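Local coordinates for glutathione transferase (Leptospira interrogans serovar Lai, PDB 3UBK), which binds glutathione and probably transfers it to other, electrophilic compounds, at residues Glu202-Lys205 against Gln206-Lys209; Leu162-Leu165 against Asp166-Arg170; Lys193-Ala196 against Gly197-Leu200. All coordinates share one frame; numbering follows the deposited sequence. Where two conformers were deposited one is given.

Along the chain the three contacts follow in series, none nested in another and none crossing, and each joins neighbouring turns without enclosing a long loop. Interaction 2 comes first, in the last turns of helix 153-169. Interaction 3 then spans the bend after helix 185-193, where the chain turns into helix 196-213, and interaction 1 lies further along that same helix. Lys205 of interaction 1 packs on Ser163 and Val164 of interaction 2, which brings helices 153-169 and 196-213 together, while Lys193 of interaction 3 reaches the side chain of Glu202. Interactions 2 and 3 do not touch; their nearest atoms are about 7 Å apart.

Interaction 1 (Glu202-Lys205 against Gln206-Lys209); sequences EKDK and QILK
Four successive i to i+4 backbone hydrogen bonds join Glu202-Lys205 to Gln206-Lys209, from Gln206 N to Glu202 O through Lys209 N to Lys205 O, and the straightest runs from Ile207 N to Lys203 O at 2.9 Å. On the outer side of the helix the side chain of Lys203 bends at chi2 (58°) and again at chi3, which carries its ammonium forward along the helix, toward the next turn. Lys203 NZ then gives a hydrogen bond of 2.8 Å to Gln206 OE1, coming from a position tilted 25° out of the amide's carbonyl plane. The same curled chain runs across Ile207 at about a right angle: Lys203 CD lies 3.8 Å from both CG1 and CD1 of the isoleucine. Beside it, Asp204 and Ile207 point the same way, with Ile207 CD1 4.1 Å from Asp204 OD1, while Asp204 OD2 turns to a salt bridge with Lys19 and a hydrogen bond to a glycerol. On another side of the helix Lys205 NZ meets Glu202 OE2 at 2.9 Å in a salt bridge that uses the syn lone pair of the carboxylate. The methylene CG of Lys209 rests 3.1 Å from Lys205 O. Lys205 NZ and Lys209 NZ stay 6.2 Å apart. Glu202 and Lys205 face helix 153-169, whereas Leu208 leans on Ala9 and Ile11, in the loop after the first strand. The i to i+3 salt bridge and the i to i+3 lysine-glutamine bond are side-chain links typical of an alpha-helix, here the final helix of the all-helical C-terminal domain of the glutathione transferase fold, where it borders the thioredoxin-like N-terminal domain.

Interaction 2 (Leu162-Leu165 against Asp166-Arg170); sequences LSVL and DEELR
Val164 and Glu168 meet one turn apart in the closing part of helix 153-169, an element of the all-helical domain of the glutathione transferase fold. Their side chains run alongside each other in the same direction, with Val164 CG1 3.9 Å from Glu168 CG. That CG stands anti to the carbonyl carbon of the glutamate (chi1 -67°), on the side of the preceding turn, where it also rests 3.1 Å from Val164 O, the carbonyl that accepts the backbone bond from Glu168 N at 3.0 Å. The two bonds before it follow the same i to i+4 pattern: Asp166 N binds Leu162 O at 2.8 Å, and Glu167 N binds Ser163 O over a longer 3.3 Å. Toward the end of the segment Leu169 lays its CB and CG against Leu165 O, each at 3.2 Å, so that aliphatic carbon covers this carbonyl. A looser link crosses the turn beyond: Asp166 OD1 lies over one face of the Arg170 guanidinium, 3.6 Å from Arg170 NE. Arg170 has two conformers, and this long ion pair, a matter of charge alone, belongs to one of them and is therefore doubtful. The other carboxylate oxygen, Asp166 OD2, has a weak hydrogen bond from Trp185 NE1, while Ser163 OG binds the carbonyl of Phe159 one turn earlier. Around the segment, Leu162, Val164, Leu165 and Glu168 pack on helix 86-111, Leu162, Ser163 and Asp166 on helix 185-193, and Ser163 and Val164 on helix 196-213, which places this part of the helix among three others of its domain.

Interaction 3 (Lys193-Ala196 against Gly197-Leu200); sequences KTKA and GPAL. With SO4 (sulfate ion), chain C.
A sulfate ion, probably taken up from the crystallisation liquor, is held at the start of helix 196-213 by Lys195 and Ala196. The backbone N-H of Ala196 points almost straight at sulfate O1, with Ala196 N 3.0 Å away and an angle of 174° at the hydrogen. Lys195 NZ reaches O3 of the same ion at 3.1 Å, and it also makes a salt bridge with Glu24 and a hydrogen bond with Tyr145. The torsions of Lys195 allow this: its chain bends at chi3 (59°) and again at chi4, which brings the ammonium round to the anion, while Lys195 CB and CG each lie 3.7 Å from sulfate O3. Lys195 occupies the N-cap position, so the anion sits at the amino end of the helix, where a first-turn N-H that has no acceptor within the helix, and the helix dipole, would be expected to help hold negative charge. From here the helical bonds begin, Ala199 N to Lys195 O and Leu200 N to Ala196 O, both 3.0 Å. Pro198 stands in the first turn, where its missing N-H costs no helical bond. Its ring meets the lysine at a slant, with Pro198 CD 3.5 Å from Lys195 CB, tighter than usual for two carbons, and Pro198 CG 3.9 Å from that same CB. Ala199 CB covers two carbonyls of the preceding bend, those of Lys195 and Lys193, more closely the former. Further out, Pro198 packs on Phe159 of helix 153-169 and on Leu20 of helix 13-25, and Leu200 on Leu23 of helix 13-25.

Interaction 1 (Glu202-Lys205 against Gln206-Lys209)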
# COMPACT_ATOMS: atom_id res chain seq x y z
N GLU A 202 -10.06 6.24 20.01
CA GLU A 202 -9.09 6.47 21.10
C GLU A 202 -9.55 5.82 22.40
O GLU A 202 -8.75 5.22 23.13
CB GLU A 202 -8.89 7.96 21.32
CG GLU A 202 -8.05 8.62 20.26
CD GLU A 202 -6.64 8.07 20.24
OE1 GLU A 202 -5.80 8.54 21.05
OE2 GLU A 202 -6.36 7.17 19.42
N LYS A 203 -10.84 5.95 22.70
CA LYS A 203 -11.40 5.37 23.91
C LYS A 203 -11.31 3.84 23.93
O LYS A 203 -10.87 3.25 24.92
CB LYS A 203 -12.84 5.84 24.11
CG LYS A 203 -13.60 5.07 25.18
CD LYS A 203 -12.90 5.17 26.53
CE LYS A 203 -12.52 6.60 26.87
NZ LYS A 203 -11.96 6.69 28.25
N ASP A 204 -11.74 3.18 22.85
CA ASP A 204 -11.66 1.72 22.78
C ASP A 204 -10.20 1.24 22.90
O ASP A 204 -9.93 0.19 23.50
CB ASP A 204 -12.27 1.19 21.49
CG ASP A 204 -13.80 1.14 21.53
OD1 ASP A 204 -14.38 1.21 22.64
OD2 ASP A 204 -14.42 1.03 20.46
N LYS A 205 -9.28 2.01 22.34
CA LYS A 205 -7.86 1.69 22.39
C LYS A 205 -7.40 1.77 23.84
O LYS A 205 -6.73 0.88 24.34
CB LYS A 205 -7.06 2.67 21.52
CG LYS A 205 -5.55 2.40 21.52
CD LYS A 205 -4.82 3.05 20.32
CE LYS A 205 -4.95 4.58 20.32
NZ LYS A 205 -4.28 5.23 19.12
N GLN A 206 -7.80 2.85 24.51
CA GLN A 206 -7.45 3.08 25.91
C GLN A 206 -8.00 2.01 26.85
O GLN A 206 -7.28 1.52 27.73
CB GLN A 206 -7.94 4.45 26.35
CG GLN A 206 -7.24 4.98 27.59
CD GLN A 206 -8.11 5.92 28.37
OE1 GLN A 206 -9.31 5.69 28.49
NE2 GLN A 206 -7.52 6.98 28.90
N ILE A 207 -9.26 1.64 26.67
CA ILE A 207 -9.89 0.63 27.50
C ILE A 207 -9.11 -0.68 27.46
O ILE A 207 -8.86 -1.30 28.50
CB ILE A 207 -11.35 0.35 27.03
CG1 ILE A 207 -12.27 1.53 27.37
CG2 ILE A 207 -11.88 -0.93 27.63
CD1 ILE A 207 -13.61 1.44 26.64
N LEU A 208 -8.75 -1.13 26.26
CA LEU A 208 -8.06 -2.42 26.13
C LEU A 208 -6.63 -2.37 26.65
O LEU A 208 -6.14 -3.33 27.27
CB LEU A 208 -8.08 -2.92 24.68
CG LEU A 208 -7.41 -4.29 24.46
CD1 LEU A 208 -8.12 -5.40 25.23
CD2 LEU A 208 -7.39 -4.65 22.97
N LYS A 209 -5.95 -1.25 26.39
CA LYS A 209 -4.58 -1.05 26.86
C LYS A 209 -4.54 -1.19 28.38
O LYS A 209 -3.74 -1.96 28.92
CB LYS A 209 -4.05 0.32 26.45
CG LYS A 209 -3.74 0.47 24.96
CD LYS A 209 -2.28 0.22 24.66
CE LYS A 209 -1.42 1.43 25.02
NZ LYS A 209 -1.70 2.60 24.14

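Interaction 2 (Leu162-Leu165 against Asp166-Arg170)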
# COMPACT_ATOMS: atom_id res chain seq x y z
N LEU A 162 -0.59 8.19 12.96
CA LEU A 162 0.21 9.26 13.52
C LEU A 162 0.01 9.40 15.03
O LEU A 162 0.92 9.82 15.74
CB LEU A 162 -0.09 10.59 12.83
CG LEU A 162 0.29 10.63 11.35
CD1 LEU A 162 -0.06 11.99 10.77
CD2 LEU A 162 1.78 10.31 11.11
N SER A 163 -1.17 9.07 15.51
CA SER A 163 -1.42 9.14 16.93
C SER A 163 -0.54 8.10 17.62
O SER A 163 0.05 8.38 18.66
CB SER A 163 -2.89 8.91 17.24
OG SER A 163 -3.27 7.61 16.87
N VAL A 164 -0.44 6.92 17.01
CA VAL A 164 0.38 5.84 17.55
C VAL A 164 1.87 6.16 17.43
O VAL A 164 2.65 5.90 18.35
CB VAL A 164 0.10 4.51 16.82
CG1 VAL A 164 1.27 3.55 17.00
CG2 VAL A 164 -1.20 3.88 17.32
N LEU A 165 2.25 6.75 16.30
CA LEU A 165 3.63 7.13 16.06
C LEU A 165 4.07 8.18 17.07
O LEU A 165 5.17 8.13 17.59
CB LEU A 165 3.81 7.66 14.64
CG LEU A 165 4.03 6.60 13.56
CD1 LEU A 165 3.25 5.33 13.86
CD2 LEU A 165 3.67 7.15 12.18
N ASP A 166 3.18 9.14 17.32
CA ASP A 166 3.45 10.20 18.28
C ASP A 166 3.78 9.65 19.67
O ASP A 166 4.88 9.86 20.19
CB ASP A 166 2.26 11.15 18.35
CG ASP A 166 2.38 12.15 19.48
OD1 ASP A 166 3.24 11.93 20.36
OD2 ASP A 166 1.62 13.14 19.49
N GLU A 167 2.83 8.93 20.27
CA GLU A 167 3.01 8.42 21.62
C GLU A 167 4.17 7.43 21.72
O GLU A 167 5.08 7.60 22.54
CB GLU A 167 1.73 7.76 22.13
CG GLU A 167 1.82 7.28 23.57
CD GLU A 167 0.76 6.25 23.91
OE1 GLU A 167 -0.27 6.19 23.20
OE2 GLU A 167 0.97 5.49 24.88
N GLU A 168 4.13 6.40 20.88
CA GLU A 168 5.09 5.30 20.93
C GLU A 168 6.55 5.70 20.71
O GLU A 168 7.46 4.91 20.97
CB GLU A 168 4.71 4.22 19.92
CG GLU A 168 3.41 3.50 20.23
CD GLU A 168 3.61 2.29 21.12
OE1 GLU A 168 2.61 1.59 21.40
OE2 GLU A 168 4.76 2.04 21.54
N LEU A 169 6.79 6.92 20.23
CA LEU A 169 8.14 7.34 19.88
C LEU A 169 8.75 8.39 20.80
O LEU A 169 9.94 8.68 20.71
CB LEU A 169 8.21 7.82 18.42
CG LEU A 169 8.05 6.76 17.33
CD1 LEU A 169 8.27 7.36 15.96
CD2 LEU A 169 8.99 5.59 17.56
N ARG A 170 7.94 8.97 21.68
CA ARG A 170 8.44 9.97 22.63
C ARG A 170 9.47 9.37 23.57
O ARG A 170 10.39 10.05 24.02
CB ARG A 170 7.29 10.58 23.43
CG ARG A 170 6.52 11.65 22.68
CD ARG A 170 5.26 12.08 23.43
NE ARG A 170 4.36 10.96 23.67
CZ ARG A 170 3.07 11.09 23.95
NH1 ARG A 170 2.31 10.02 24.16
NH2 ARG A 170 2.52 12.30 24.01

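Interaction 3 (Lys193-Ala196 against Gly197-Leu200)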
# COMPACT_ATOMS: atom_id res chain seq x y z
N LYS A 193 -10.03 14.84 17.96
CA LYS A 193 -10.58 14.32 19.21
C LYS A 193 -11.86 15.04 19.65
O LYS A 193 -12.56 14.56 20.54
CB LYS A 193 -9.54 14.32 20.34
CG LYS A 193 -8.44 13.27 20.15
CD LYS A 193 -7.41 13.32 21.28
CE LYS A 193 -8.04 12.95 22.61
NZ LYS A 193 -8.96 11.78 22.47
N THR A 194 -12.19 16.16 19.03
CA THR A 194 -13.50 16.79 19.31
C THR A 194 -14.63 16.03 18.62
O THR A 194 -15.81 16.31 18.86
CB THR A 194 -13.55 18.29 18.94
OG1 THR A 194 -13.59 18.46 17.52
CG2 THR A 194 -12.37 19.04 19.53
N LYS A 195 -14.27 15.07 17.77
CA LYS A 195 -15.23 14.31 16.99
C LYS A 195 -15.56 12.99 17.64
O LYS A 195 -14.67 12.32 18.19
CB LYS A 195 -14.70 14.07 15.57
CG LYS A 195 -14.55 15.35 14.73
CD LYS A 195 -13.68 15.10 13.48
CE LYS A 195 -14.28 14.00 12.61
NZ LYS A 195 -15.56 14.49 12.00
N ALA A 196 -16.82 12.59 17.55
CA ALA A 196 -17.31 11.36 18.20
C ALA A 196 -16.60 10.09 17.76
O ALA A 196 -16.29 9.23 18.58
CB ALA A 196 -18.82 11.22 18.00
N GLY A 197 -16.38 9.95 16.45
CA GLY A 197 -15.73 8.75 15.90
C GLY A 197 -14.27 8.62 16.34
O GLY A 197 -13.89 7.61 16.94
N PRO A 198 -13.44 9.63 16.04
CA PRO A 198 -12.05 9.53 16.49
C PRO A 198 -11.93 9.41 18.01
O PRO A 198 -11.06 8.67 18.50
CB PRO A 198 -11.42 10.84 15.98
CG PRO A 198 -12.22 11.14 14.73
CD PRO A 198 -13.64 10.77 15.13
N ALA A 199 -12.78 10.11 18.75
CA ALA A 199 -12.77 9.98 20.22
C ALA A 199 -13.07 8.55 20.65
O ALA A 199 -12.40 8.01 21.54
CB ALA A 199 -13.75 10.96 20.89
N LEU A 200 -14.06 7.92 20.01
CA LEU A 200 -14.43 6.54 20.35
C LEU A 200 -13.29 5.56 20.04
O LEU A 200 -12.98 4.65 20.82
CB LEU A 200 -15.70 6.13 19.60
CG LEU A 200 -16.24 4.73 19.90
CD1 LEU A 200 -16.64 4.63 21.37
CD2 LEU A 200 -17.42 4.38 19.00
S SO4 C . -18.78 14.89 14.83
O1 SO4 C . -18.87 14.25 16.13
O2 SO4 C . -20.12 14.98 14.26
O3 SO4 C . -17.94 14.14 13.89
O4 SO4 C . -18.22 16.23 14.99